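Saposin-like protein (Necator americanus, PDB 3S63) probably binds lipids and interacts with membranes as a compact, disulfide-linked helical protein of the saposin-like family. Local coordinates at residues Asp8-Ala13 with Glu73-Met78; Thr16-Phe21 with Gly67-Met72; His37-His42 with Arg47-Leu52. One frame throughout, in Å; residues are numbered along the deposited sequence.

Contact 1: Asp8-Ala13 with Glu73-Met78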
ATOM      1  N   ASP A   8      -1.876   8.911  -4.443  1.00 37.56           N
ATOM      2  CA  ASP A   8      -3.183   8.287  -4.533  1.00 35.46           C
ATOM      3  C   ASP A   8      -3.024   6.773  -4.706  1.00 41.28           C
ATOM      4  O   ASP A   8      -3.600   5.989  -3.956  1.00 40.24           O
ATOM      5  CB  ASP A   8      -3.994   8.892  -5.684  1.00 35.12           C
ATOM      6  CG  ASP A   8      -4.427  10.338  -5.410  1.00 38.08           C
ATOM      7  OD1 ASP A   8      -4.316  10.808  -4.261  1.00 35.96           O
ATOM      8  OD2 ASP A   8      -4.895  11.008  -6.352  1.00 45.15           O
ATOM      9  N   LEU A   9      -2.215   6.361  -5.676  1.00 40.83           N
ATOM     10  CA  LEU A   9      -2.020   4.943  -5.934  1.00 39.55           C
ATOM     11  C   LEU A   9      -1.516   4.169  -4.709  1.00 38.93           C
ATOM     12  O   LEU A   9      -1.929   3.041  -4.460  1.00 41.99           O
ATOM     13  CB  LEU A   9      -1.107   4.730  -7.146  1.00 36.46           C
ATOM     14  CG  LEU A   9      -1.696   5.261  -8.457  1.00 37.73           C
ATOM     15  CD1 LEU A   9      -0.863   4.826  -9.622  1.00 39.51           C
ATOM     16  CD2 LEU A   9      -3.112   4.765  -8.649  1.00 45.09           C
ATOM     17  N   CYS A  10      -0.628   4.761  -3.932  1.00 31.58           N
ATOM     18  CA  CYS A  10      -0.168   4.068  -2.748  1.00 32.19           C
ATOM     19  C   CYS A  10      -1.389   3.728  -1.905  1.00 35.40           C
ATOM     20  O   CYS A  10      -1.530   2.611  -1.420  1.00 32.06           O
ATOM     21  CB  CYS A  10       0.794   4.947  -1.950  1.00 29.77           C
ATOM     22  SG  CYS A  10       1.596   4.088  -0.573  1.00 30.81           S
ATOM     23  N   GLN A  11      -2.271   4.712  -1.756  1.00 34.40           N
ATOM     24  CA  GLN A  11      -3.423   4.613  -0.880  1.00 36.17           C
ATOM     25  C   GLN A  11      -4.456   3.606  -1.381  1.00 36.62           C
ATOM     26  O   GLN A  11      -4.912   2.748  -0.636  1.00 41.43           O
ATOM     27  CB  GLN A  11      -4.076   5.987  -0.724  1.00 35.11           C
ATOM     28  CG  GLN A  11      -3.237   6.985   0.013  1.00 36.90           C
ATOM     29  CD  GLN A  11      -3.988   8.265   0.291  1.00 47.66           C
ATOM     30  OE1 GLN A  11      -4.704   8.367   1.284  1.00 58.30           O
ATOM     31  NE2 GLN A  11      -3.830   9.251  -0.582  1.00 46.29           N
ATOM     32  N   ILE A  12      -4.840   3.740  -2.641  1.00 31.23           N
ATOM     33  CA  ILE A  12      -5.755   2.817  -3.276  1.00 35.28           C
ATOM     34  C   ILE A  12      -5.293   1.366  -3.133  1.00 35.55           C
ATOM     35  O   ILE A  12      -6.087   0.477  -2.850  1.00 37.03           O
ATOM     36  CB  ILE A  12      -5.881   3.168  -4.764  1.00 37.04           C
ATOM     37  CG1 ILE A  12      -6.398   4.604  -4.910  1.00 37.65           C
ATOM     38  CG2 ILE A  12      -6.775   2.182  -5.479  1.00 29.39           C
ATOM     39  CD1 ILE A  12      -6.405   5.101  -6.345  1.00 45.96           C
ATOM     40  N   ALA A  13      -4.003   1.135  -3.343  1.00 30.32           N
ATOM     41  CA  ALA A  13      -3.455  -0.206  -3.328  1.00 26.41           C
ATOM     42  C   ALA A  13      -3.506  -0.813  -1.944  1.00 28.89           C
ATOM     43  O   ALA A  13      -3.904  -1.958  -1.782  1.00 32.28           O
ATOM     44  CB  ALA A  13      -2.025  -0.207  -3.858  1.00 23.40           C
ATOM     45  N   GLU A  73      -1.135   7.124   5.964  1.00 37.59           N
ATOM     46  CA  GLU A  73      -0.133   7.332   7.000  1.00 38.52           C
ATOM     47  C   GLU A  73       1.081   6.483   6.703  1.00 39.81           C
ATOM     48  O   GLU A  73       2.222   6.900   6.911  1.00 35.18           O
ATOM     49  CB  GLU A  73      -0.697   6.944   8.366  1.00 46.94           C
ATOM     50  CG  GLU A  73      -0.152   7.744   9.532  1.00 58.04           C
ATOM     51  CD  GLU A  73      -1.157   8.771  10.040  1.00 71.91           C
ATOM     52  OE1 GLU A  73      -1.840   8.485  11.057  1.00 76.04           O
ATOM     53  OE2 GLU A  73      -1.266   9.858   9.418  1.00 68.75           O
ATOM     54  N   VAL A  74       0.830   5.269   6.227  1.00 42.85           N
ATOM     55  CA  VAL A  74       1.908   4.341   5.946  1.00 38.66           C
ATOM     56  C   VAL A  74       2.591   4.795   4.654  1.00 37.47           C
ATOM     57  O   VAL A  74       3.780   4.575   4.468  1.00 39.99           O
ATOM     58  CB  VAL A  74       1.384   2.873   5.898  1.00 37.67           C
ATOM     59  CG1 VAL A  74       0.211   2.775   4.981  1.00 39.67           C
ATOM     60  CG2 VAL A  74       2.469   1.890   5.479  1.00 32.32           C
ATOM     61  N   CYS A  75       1.844   5.475   3.790  1.00 36.21           N
ATOM     62  CA  CYS A  75       2.386   6.000   2.537  1.00 38.45           C
ATOM     63  C   CYS A  75       3.244   7.253   2.751  1.00 43.22           C
ATOM     64  O   CYS A  75       4.095   7.591   1.931  1.00 42.36           O
ATOM     65  CB  CYS A  75       1.249   6.297   1.556  1.00 40.76           C
ATOM     66  SG  CYS A  75       0.426   4.812   0.916  1.00 43.59           S
ATOM     67  N   LEU A  76       2.998   7.941   3.859  1.00 43.72           N
ATOM     68  CA  LEU A  76       3.802   9.072   4.272  1.00 36.61           C
ATOM     69  C   LEU A  76       5.139   8.584   4.815  1.00 35.68           C
ATOM     70  O   LEU A  76       6.174   9.213   4.598  1.00 38.66           O
ATOM     71  CB  LEU A  76       3.055   9.867   5.352  1.00 38.70           C
ATOM     72  CG  LEU A  76       1.887  10.756   4.906  1.00 43.97           C
ATOM     73  CD1 LEU A  76       1.087  11.278   6.080  1.00 40.36           C
ATOM     74  CD2 LEU A  76       2.370  11.910   4.040  1.00 46.60           C
ATOM     75  N   ILE A  77       5.106   7.468   5.540  1.00 39.01           N
ATOM     76  CA  ILE A  77       6.307   6.883   6.147  1.00 37.35           C
ATOM     77  C   ILE A  77       7.239   6.338   5.079  1.00 38.02           C
ATOM     78  O   ILE A  77       8.462   6.303   5.252  1.00 44.58           O
ATOM     79  CB  ILE A  77       5.950   5.736   7.102  1.00 31.72           C
ATOM     80  CG1 ILE A  77       5.054   6.230   8.236  1.00 32.44           C
ATOM     81  CG2 ILE A  77       7.185   5.122   7.685  1.00 27.47           C
ATOM     82  CD1 ILE A  77       4.431   5.091   9.051  1.00 31.91           C
ATOM     83  N   MET A  78       6.642   5.906   3.975  1.00 34.27           N
ATOM     84  CA  MET A  78       7.375   5.376   2.840  1.00 30.57           C
ATOM     85  C   MET A  78       7.744   6.511   1.912  1.00 32.39           C
ATOM     86  O   MET A  78       8.457   6.318   0.935  1.00 33.73           O
ATOM     87  CB  MET A  78       6.509   4.361   2.109  1.00 28.64           C
ATOM     88  CG  MET A  78       6.081   3.211   2.996  1.00 30.96           C
ATOM     89  SD  MET A  78       5.508   1.774   2.103  1.00 29.64           S
ATOM     90  CE  MET A  78       3.990   2.386   1.380  1.00 20.59           C
TER
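Cys10 and Cys75 form the disulfide that ties the first helix of the saposin fold, helix 3-20, to its last, helix 71-77. In the nested cysteine pattern of saposin-like proteins this bond is the second of three, lying inside Cys7-Cys81 along the chain and outside Cys39-Cys49. The backbones come closest at this pair, where CA of Cys10 and CA of Cys75 are 6.2 Å apart. The Cys10 side chain leaves its helix toward the partner, and its CB already lies 3.8 Å from CB of Cys75. A chi1 of -172° sets SG opposite the backbone N and carries it outward, whereas in Cys75 the sulfur stands beside its own N (chi1 -70°). SG of Cys10 and SG of Cys75 join at 2.0 Å, and a chi3 of -93° makes the bridge left-handed and close to a right angle. At its tip the Cys10 sulfur also meets the methyl CE of Met78, whose chain bends at its last torsion to bring that methyl against the Cys10 sulfur. Met78 in turn packs on Leu52, Asn56 and Leu59 of helix 46-65, so Met78 stands between the disulfide and helix 46-65. Gln11 runs alongside, its amide NE2 hydrogen-bonded to Ser86 O in the C-terminal tail. The backbone N of Gln11 lies 3.8 Å from SG of Cys75, and CG of Gln11 4.4 Å from that sulfur.

Contact 2: Thr16-Phe21 with Gly67-Met72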
ATOM      1  N   THR A  16      -7.279  -1.322  -0.742  1.00 33.11           N
ATOM      2  CA  THR A  16      -7.922  -2.401  -1.469  1.00 33.34           C
ATOM      3  C   THR A  16      -7.481  -3.764  -0.933  1.00 35.35           C
ATOM      4  O   THR A  16      -8.307  -4.638  -0.707  1.00 33.76           O
ATOM      5  CB  THR A  16      -7.642  -2.282  -2.981  1.00 34.95           C
ATOM      6  OG1 THR A  16      -8.325  -1.134  -3.502  1.00 39.76           O
ATOM      7  CG2 THR A  16      -8.138  -3.492  -3.720  1.00 34.12           C
ATOM      8  N   VAL A  17      -6.182  -3.935  -0.709  1.00 35.31           N
ATOM      9  CA  VAL A  17      -5.659  -5.175  -0.145  1.00 29.12           C
ATOM     10  C   VAL A  17      -6.084  -5.360   1.317  1.00 33.83           C
ATOM     11  O   VAL A  17      -6.341  -6.483   1.756  1.00 36.02           O
ATOM     12  CB  VAL A  17      -4.121  -5.255  -0.250  1.00 27.57           C
ATOM     13  CG1 VAL A  17      -3.578  -6.402   0.607  1.00 23.18           C
ATOM     14  CG2 VAL A  17      -3.680  -5.369  -1.719  1.00 24.02           C
ATOM     15  N   PHE A  18      -6.166  -4.271   2.074  1.00 32.85           N
ATOM     16  CA  PHE A  18      -6.600  -4.364   3.468  1.00 33.33           C
ATOM     17  C   PHE A  18      -8.071  -4.744   3.529  1.00 35.98           C
ATOM     18  O   PHE A  18      -8.488  -5.519   4.385  1.00 36.52           O
ATOM     19  CB  PHE A  18      -6.384  -3.042   4.188  1.00 28.53           C
ATOM     20  CG  PHE A  18      -6.767  -3.059   5.650  1.00 32.76           C
ATOM     21  CD1 PHE A  18      -5.852  -3.441   6.621  1.00 34.87           C
ATOM     22  CD2 PHE A  18      -8.026  -2.643   6.064  1.00 38.45           C
ATOM     23  CE1 PHE A  18      -6.188  -3.425   7.981  1.00 32.45           C
ATOM     24  CE2 PHE A  18      -8.371  -2.631   7.419  1.00 31.08           C
ATOM     25  CZ  PHE A  18      -7.449  -3.025   8.371  1.00 31.97           C
ATOM     26  N   GLY A  19      -8.852  -4.187   2.613  1.00 37.32           N
ATOM     27  CA  GLY A  19     -10.262  -4.501   2.532  1.00 32.81           C
ATOM     28  C   GLY A  19     -10.438  -5.936   2.097  1.00 32.78           C
ATOM     29  O   GLY A  19     -11.360  -6.607   2.527  1.00 33.68           O
ATOM     30  N   HIS A  20      -9.540  -6.403   1.237  1.00 28.92           N
ATOM     31  CA  HIS A  20      -9.595  -7.765   0.743  1.00 30.08           C
ATOM     32  C   HIS A  20      -9.616  -8.805   1.876  1.00 30.82           C
ATOM     33  O   HIS A  20     -10.394  -9.752   1.826  1.00 30.63           O
ATOM     34  CB  HIS A  20      -8.424  -8.032  -0.199  1.00 23.93           C
ATOM     35  CG  HIS A  20      -8.296  -9.461  -0.619  1.00 22.79           C
ATOM     36  ND1 HIS A  20      -7.323 -10.297  -0.119  1.00 26.75           N
ATOM     37  CD2 HIS A  20      -9.014 -10.202  -1.491  1.00 23.64           C
ATOM     38  CE1 HIS A  20      -7.439 -11.491  -0.669  1.00 25.89           C
ATOM     39  NE2 HIS A  20      -8.466 -11.461  -1.500  1.00 30.74           N
ATOM     40  N   PHE A  21      -8.764  -8.626   2.881  1.00 26.91           N
ATOM     41  CA  PHE A  21      -8.690  -9.543   4.013  1.00 29.03           C
ATOM     42  C   PHE A  21      -9.654  -9.122   5.098  1.00 34.46           C
ATOM     43  O   PHE A  21      -9.696  -9.718   6.174  1.00 35.28           O
ATOM     44  CB  PHE A  21      -7.301  -9.530   4.639  1.00 32.42           C
ATOM     45  CG  PHE A  21      -6.207 -10.025   3.735  1.00 34.89           C
ATOM     46  CD1 PHE A  21      -5.426  -9.130   3.029  1.00 26.21           C
ATOM     47  CD2 PHE A  21      -5.935 -11.383   3.628  1.00 27.79           C
ATOM     48  CE1 PHE A  21      -4.415  -9.584   2.224  1.00 29.08           C
ATOM     49  CE2 PHE A  21      -4.931 -11.828   2.839  1.00 26.59           C
ATOM     50  CZ  PHE A  21      -4.165 -10.930   2.129  1.00 28.24           C
ATOM     51  N   GLY A  67      -4.428  -2.487  13.544  1.00 49.37           N
ATOM     52  CA  GLY A  67      -5.796  -2.022  13.660  1.00 51.28           C
ATOM     53  C   GLY A  67      -5.938  -0.545  13.351  1.00 51.94           C
ATOM     54  O   GLY A  67      -7.012  -0.062  12.979  1.00 54.36           O
ATOM     55  N   SER A  68      -4.848   0.185  13.513  1.00 61.29           N
ATOM     56  CA  SER A  68      -4.822   1.577  13.092  1.00 72.81           C
ATOM     57  C   SER A  68      -5.489   1.713  11.731  1.00 66.65           C
ATOM     58  O   SER A  68      -6.434   2.474  11.537  1.00 70.42           O
ATOM     59  CB  SER A  68      -3.365   2.070  12.995  1.00 77.29           C
ATOM     60  OG  SER A  68      -2.534   1.136  12.305  1.00 63.32           O
ATOM     61  N   PHE A  69      -5.024   0.867  10.829  1.00 51.53           N
ATOM     62  CA  PHE A  69      -4.874   1.199   9.425  1.00 47.10           C
ATOM     63  C   PHE A  69      -5.475   2.481   8.861  1.00 46.34           C
ATOM     64  O   PHE A  69      -6.687   2.612   8.694  1.00 45.08           O
ATOM     65  CB  PHE A  69      -5.141   0.017   8.512  1.00 39.18           C
ATOM     66  CG  PHE A  69      -4.289   0.040   7.305  1.00 35.86           C
ATOM     67  CD1 PHE A  69      -4.840   0.007   6.044  1.00 35.80           C
ATOM     68  CD2 PHE A  69      -2.913   0.169   7.437  1.00 36.54           C
ATOM     69  CE1 PHE A  69      -4.023   0.065   4.926  1.00 33.53           C
ATOM     70  CE2 PHE A  69      -2.096   0.225   6.326  1.00 31.69           C
ATOM     71  CZ  PHE A  69      -2.651   0.175   5.075  1.00 29.34           C
ATOM     72  N   LYS A  70      -4.574   3.413   8.570  1.00 41.90           N
ATOM     73  CA  LYS A  70      -4.862   4.554   7.735  1.00 41.99           C
ATOM     74  C   LYS A  70      -3.812   4.535   6.628  1.00 38.75           C
ATOM     75  O   LYS A  70      -2.640   4.813   6.879  1.00 37.89           O
ATOM     76  CB  LYS A  70      -4.754   5.845   8.545  1.00 52.03           C
ATOM     77  CG  LYS A  70      -5.546   5.829   9.843  1.00 51.79           C
ATOM     78  CD  LYS A  70      -5.089   6.941  10.783  1.00 58.12           C
ATOM     79  CE  LYS A  70      -5.438   6.640  12.245  1.00 65.95           C
ATOM     80  NZ  LYS A  70      -4.527   5.617  12.865  1.00 64.80           N
ATOM     81  N   PRO A  71      -4.227   4.180   5.401  1.00 33.77           N
ATOM     82  CA  PRO A  71      -3.350   4.061   4.236  1.00 33.32           C
ATOM     83  C   PRO A  71      -2.439   5.280   4.046  1.00 43.69           C
ATOM     84  O   PRO A  71      -1.243   5.125   3.827  1.00 42.37           O
ATOM     85  CB  PRO A  71      -4.342   3.965   3.076  1.00 33.10           C
ATOM     86  CG  PRO A  71      -5.528   3.362   3.662  1.00 31.19           C
ATOM     87  CD  PRO A  71      -5.629   3.919   5.043  1.00 36.95           C
ATOM     88  N   MET A  72      -3.004   6.477   4.132  1.00 54.18           N
ATOM     89  CA  MET A  72      -2.249   7.692   3.887  1.00 49.52           C
ATOM     90  C   MET A  72      -1.105   7.858   4.869  1.00 49.22           C
ATOM     91  O   MET A  72      -0.186   8.630   4.635  1.00 56.09           O
ATOM     92  CB  MET A  72      -3.168   8.910   3.940  1.00 54.14           C
ATOM     93  CG  MET A  72      -2.505  10.155   4.480  1.00 60.53           C
ATOM     94  SD  MET A  72      -2.384  11.493   3.287  1.00 69.69           S
ATOM     95  CE  MET A  72      -1.727  10.619   1.885  1.00 63.77           C
TER
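Phe18, which lies against Phe69, is carried by a helical turn closed by the backbone hydrogen bond from His20 N to Thr16 O, at 2.9 Å. From this turn near the end of helix 3-20 the Phe18 side chain points toward residues 67-72, with CG opposite its backbone N (chi1 -178°). Its ring meets that of Phe69 in an offset stack: the centroids are 4.9 Å apart and the planes are inclined by 24°, so the overlap is partial and the rings are not quite parallel. CD1 of Phe69 sits 3.5 Å above the plane of the Phe18 ring, displaced toward the rim, at 3.6 Å from CG of Phe18. Further along the same ring CB of Phe69 takes over, making a CH-pi contact 3.9 Å from the Phe18 centroid and only 23° off the ring normal. The two side chains thus pass in opposite directions, the ring of Phe69 reaching back toward CB of Phe18 while its CB covers the outer part of the Phe18 ring. In the saposin fold this pair joins the first helix to the linker between the last two, residues that run from Gly67, which leaves helix 46-65 with a positive phi, to Lys70 at the N-cap of helix 71-77. Met64 of helix 46-65 touches both phenylalanines; Ile25 adds to the surroundings of Phe18, and Leu14 to those of Phe69. Behind the stack the Phe69 ring turns a face to the chain that follows it, with Pro71 N 4.1 Å above its centre.

Contact 3: His37-His42 with Arg47-Leu52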
ATOM      1  N   HIS A  37      -0.417  -9.006  -6.474  1.00 33.47           N
ATOM      2  CA  HIS A  37      -1.580  -9.113  -7.360  1.00 32.81           C
ATOM      3  C   HIS A  37      -2.235  -7.750  -7.564  1.00 34.95           C
ATOM      4  O   HIS A  37      -2.670  -7.409  -8.660  1.00 39.44           O
ATOM      5  CB  HIS A  37      -2.601 -10.127  -6.802  1.00 37.44           C
ATOM      6  CG  HIS A  37      -3.907 -10.152  -7.548  1.00 44.69           C
ATOM      7  ND1 HIS A  37      -4.911  -9.229  -7.330  1.00 47.08           N
ATOM      8  CD2 HIS A  37      -4.369 -10.984  -8.511  1.00 40.82           C
ATOM      9  CE1 HIS A  37      -5.931  -9.486  -8.132  1.00 38.65           C
ATOM     10  NE2 HIS A  37      -5.627 -10.547  -8.858  1.00 39.84           N
ATOM     11  N   GLU A  38      -2.297  -6.966  -6.500  1.00 30.42           N
ATOM     12  CA  GLU A  38      -2.957  -5.682  -6.566  1.00 33.42           C
ATOM     13  C   GLU A  38      -2.114  -4.668  -7.338  1.00 38.02           C
ATOM     14  O   GLU A  38      -2.653  -3.769  -7.994  1.00 39.86           O
ATOM     15  CB  GLU A  38      -3.287  -5.186  -5.156  1.00 30.13           C
ATOM     16  CG  GLU A  38      -3.658  -3.722  -5.087  1.00 32.25           C
ATOM     17  CD  GLU A  38      -4.950  -3.387  -5.808  1.00 35.15           C
ATOM     18  OE1 GLU A  38      -5.841  -4.254  -5.888  1.00 38.05           O
ATOM     19  OE2 GLU A  38      -5.086  -2.241  -6.280  1.00 34.98           O
ATOM     20  N   CYS A  39      -0.793  -4.815  -7.269  1.00 43.87           N
ATOM     21  CA  CYS A  39       0.120  -3.974  -8.060  1.00 41.86           C
ATOM     22  C   CYS A  39      -0.130  -4.106  -9.553  1.00 41.15           C
ATOM     23  O   CYS A  39      -0.038  -3.130 -10.299  1.00 37.34           O
ATOM     24  CB  CYS A  39       1.572  -4.340  -7.781  1.00 35.40           C
ATOM     25  SG  CYS A  39       2.155  -3.718  -6.227  1.00 33.99           S
ATOM     26  N   LYS A  40      -0.456  -5.324  -9.971  1.00 39.41           N
ATOM     27  CA  LYS A  40      -0.628  -5.635 -11.382  1.00 39.97           C
ATOM     28  C   LYS A  40      -1.972  -5.205 -11.965  1.00 40.09           C
ATOM     29  O   LYS A  40      -2.203  -5.390 -13.145  1.00 46.33           O
ATOM     30  CB  LYS A  40      -0.381  -7.126 -11.622  1.00 37.97           C
ATOM     31  CG  LYS A  40       0.963  -7.589 -11.076  1.00 38.60           C
ATOM     32  CD  LYS A  40       1.189  -9.077 -11.230  1.00 40.12           C
ATOM     33  CE  LYS A  40       2.412  -9.522 -10.418  1.00 43.30           C
ATOM     34  NZ  LYS A  40       2.638 -11.001 -10.474  1.00 39.65           N
ATOM     35  N   ARG A  41      -2.851  -4.626 -11.156  1.00 51.54           N
ATOM     36  CA  ARG A  41      -4.088  -4.047 -11.676  1.00 49.51           C
ATOM     37  C   ARG A  41      -3.853  -2.647 -12.255  1.00 56.06           C
ATOM     38  O   ARG A  41      -4.745  -2.072 -12.869  1.00 62.74           O
ATOM     39  CB  ARG A  41      -5.164  -3.961 -10.581  1.00 54.65           C
ATOM     40  CG  ARG A  41      -5.818  -5.292 -10.170  1.00 59.62           C
ATOM     41  CD  ARG A  41      -6.922  -5.087  -9.086  1.00 64.48           C
ATOM     42  NE  ARG A  41      -7.822  -3.964  -9.381  1.00 69.87           N
ATOM     43  CZ  ARG A  41      -7.812  -2.785  -8.752  1.00 73.59           C
ATOM     44  NH1 ARG A  41      -6.964  -2.560  -7.758  1.00 66.39           N
ATOM     45  NH2 ARG A  41      -8.663  -1.825  -9.103  1.00 69.20           N
ATOM     46  N   HIS A  42      -2.661  -2.090 -12.048  1.00 52.31           N
ATOM     47  CA  HIS A  42      -2.375  -0.716 -12.473  1.00 54.19           C
ATOM     48  C   HIS A  42      -1.205  -0.626 -13.458  1.00 54.58           C
ATOM     49  O   HIS A  42      -0.041  -0.674 -13.052  1.00 55.41           O
ATOM     50  CB  HIS A  42      -2.081   0.171 -11.260  1.00 49.01           C
ATOM     51  CG  HIS A  42      -3.095   0.061 -10.166  1.00 55.30           C
ATOM     52  ND1 HIS A  42      -2.989  -0.855  -9.141  1.00 58.69           N
ATOM     53  CD2 HIS A  42      -4.233   0.758  -9.930  1.00 57.52           C
ATOM     54  CE1 HIS A  42      -4.018  -0.718  -8.321  1.00 53.34           C
ATOM     55  NE2 HIS A  42      -4.788   0.252  -8.778  1.00 54.18           N
ATOM     56  N   ARG A  47       5.462  -1.493 -11.901  1.00 48.35           N
ATOM     57  CA  ARG A  47       6.877  -1.643 -11.595  1.00 50.33           C
ATOM     58  C   ARG A  47       7.261  -1.024 -10.262  1.00 45.04           C
ATOM     59  O   ARG A  47       7.953  -1.640  -9.451  1.00 43.79           O
ATOM     60  CB  ARG A  47       7.717  -1.040 -12.714  1.00 52.94           C
ATOM     61  CG  ARG A  47       8.516  -2.062 -13.489  1.00 58.68           C
ATOM     62  CD  ARG A  47       9.996  -1.816 -13.263  1.00 65.38           C
ATOM     63  NE  ARG A  47      10.354  -0.428 -13.549  1.00 55.59           N
ATOM     64  CZ  ARG A  47      11.597   0.038 -13.535  1.00 57.19           C
ATOM     65  NH1 ARG A  47      12.617  -0.763 -13.240  1.00 54.44           N
ATOM     66  NH2 ARG A  47      11.818   1.312 -13.819  1.00 60.76           N
ATOM     67  N   ARG A  48       6.815   0.206 -10.054  1.00 33.66           N
ATOM     68  CA  ARG A  48       7.112   0.925  -8.830  1.00 32.25           C
ATOM     69  C   ARG A  48       6.434   0.285  -7.615  1.00 31.52           C
ATOM     70  O   ARG A  48       7.039   0.129  -6.548  1.00 29.66           O
ATOM     71  CB  ARG A  48       6.671   2.384  -8.961  1.00 36.03           C
ATOM     72  CG  ARG A  48       7.129   3.242  -7.794  1.00 24.44           C
ATOM     73  CD  ARG A  48       6.417   4.552  -7.742  1.00 21.57           C
ATOM     74  NE  ARG A  48       6.982   5.358  -6.668  1.00 31.23           N
ATOM     75  CZ  ARG A  48       8.024   6.171  -6.814  1.00 30.74           C
ATOM     76  NH1 ARG A  48       8.615   6.311  -7.998  1.00 28.93           N
ATOM     77  NH2 ARG A  48       8.472   6.851  -5.781  1.00 31.77           N
ATOM     78  N   CYS A  49       5.169  -0.065  -7.791  1.00 30.25           N
ATOM     79  CA  CYS A  49       4.385  -0.681  -6.747  1.00 27.59           C
ATOM     80  C   CYS A  49       5.121  -1.908  -6.246  1.00 30.35           C
ATOM     81  O   CYS A  49       5.364  -2.070  -5.052  1.00 29.70           O
ATOM     82  CB  CYS A  49       3.036  -1.077  -7.331  1.00 33.87           C
ATOM     83  SG  CYS A  49       1.795  -1.709  -6.171  1.00 29.97           S
ATOM     84  N   LEU A  50       5.498  -2.764  -7.185  1.00 34.05           N
ATOM     85  CA  LEU A  50       6.089  -4.061  -6.871  1.00 32.00           C
ATOM     86  C   LEU A  50       7.344  -3.961  -6.016  1.00 31.84           C
ATOM     87  O   LEU A  50       7.562  -4.785  -5.127  1.00 32.86           O
ATOM     88  CB  LEU A  50       6.371  -4.835  -8.169  1.00 29.90           C
ATOM     89  CG  LEU A  50       5.155  -5.464  -8.864  1.00 29.23           C
ATOM     90  CD1 LEU A  50       5.498  -5.898 -10.263  1.00 32.36           C
ATOM     91  CD2 LEU A  50       4.598  -6.649  -8.063  1.00 27.86           C
ATOM     92  N   LEU A  51       8.166  -2.953  -6.294  1.00 36.47           N
ATOM     93  CA  LEU A  51       9.390  -2.715  -5.535  1.00 33.92           C
ATOM     94  C   LEU A  51       9.088  -2.095  -4.192  1.00 33.34           C
ATOM     95  O   LEU A  51       9.831  -2.290  -3.228  1.00 34.73           O
ATOM     96  CB  LEU A  51      10.327  -1.790  -6.312  1.00 36.42           C
ATOM     97  CG  LEU A  51      11.003  -2.458  -7.504  1.00 40.86           C
ATOM     98  CD1 LEU A  51      11.251  -1.462  -8.608  1.00 38.80           C
ATOM     99  CD2 LEU A  51      12.288  -3.138  -7.063  1.00 43.68           C
ATOM    100  N   LEU A  52       8.006  -1.326  -4.147  1.00 27.22           N
ATOM    101  CA  LEU A  52       7.588  -0.664  -2.925  1.00 26.85           C
ATOM    102  C   LEU A  52       7.153  -1.704  -1.914  1.00 30.51           C
ATOM    103  O   LEU A  52       7.589  -1.678  -0.759  1.00 28.30           O
ATOM    104  CB  LEU A  52       6.418   0.260  -3.207  1.00 30.86           C
ATOM    105  CG  LEU A  52       6.430   1.661  -2.609  1.00 30.32           C
ATOM    106  CD1 LEU A  52       4.985   2.098  -2.454  1.00 29.04           C
ATOM    107  CD2 LEU A  52       7.177   1.686  -1.281  1.00 25.68           C
TER
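The disulfide between Cys39 and Cys49 forms the heart of this contact and clasps the hairpin of the second and third helices of the saposin fold, helix 28-39 and helix 46-65. It is the innermost bridge of the family's nested set of three. SG of Cys39 and SG of Cys49 are joined at 2.0 Å with a chi3 of -73°, a left-handed bridge that draws their CA atoms to within 5.5 Å. Cys49 extends its sulfur away from its backbone N (chi1 -173°), whereas the sulfur of Cys39 is folded back beside its own N (chi1 -76°). Leu50 adds the main apolar contact beside the disulfide. Its CB leaves the helix to one side, but the branch beyond comes nearer and lays CD2 of Leu50 against CB of Cys39 at 3.8 Å. More loosely, Lys40 passes the same methyl with the aliphatic part of its chain, its CE 4.3 Å from CD2 of Leu50, and also touches Arg46. Met53, a turn further along helix 46-65, packs on Cys39 from that helix. In the next shell, a type I turn from Cys39 to His42 leads the chain out of helix 28-39, beginning the short connection to helix 46-65. Just before it, Glu38 packs against Ala13, Thr16 and Val17 of helix 3-20, while on helix 46-65 Arg48 NE makes a salt bridge with Glu80 OE1. Glu38 O accepts the backbone N of Arg41 at 3.3 Å and, in a weak, bent and doubtful bond, ND1 of His42 at 3.1 Å.

The three contacts are nested along the chain: contact 1 closes the longest loop, contact 2 lies within it, and contact 3 is innermost. Contacts 1 and 2 both join helix 3-20 to the region of helix 71-77, with centres about 10 Å apart, and meet where CG1 of Val74 packs on CE2 of Phe69. Contact 3, in the hairpin of helices 28-39 and 46-65, has its centre about 13 Å from that of contact 1 and about 16 Å from that of contact 2, across the chain's centre. The disulfides tie the helices in two pairs, first with last and second with third; packing of Met78 on Leu52 and Val17 on Glu38 joins the pairs into one compact fold, consistent with a saposin-like lipid-binding protein.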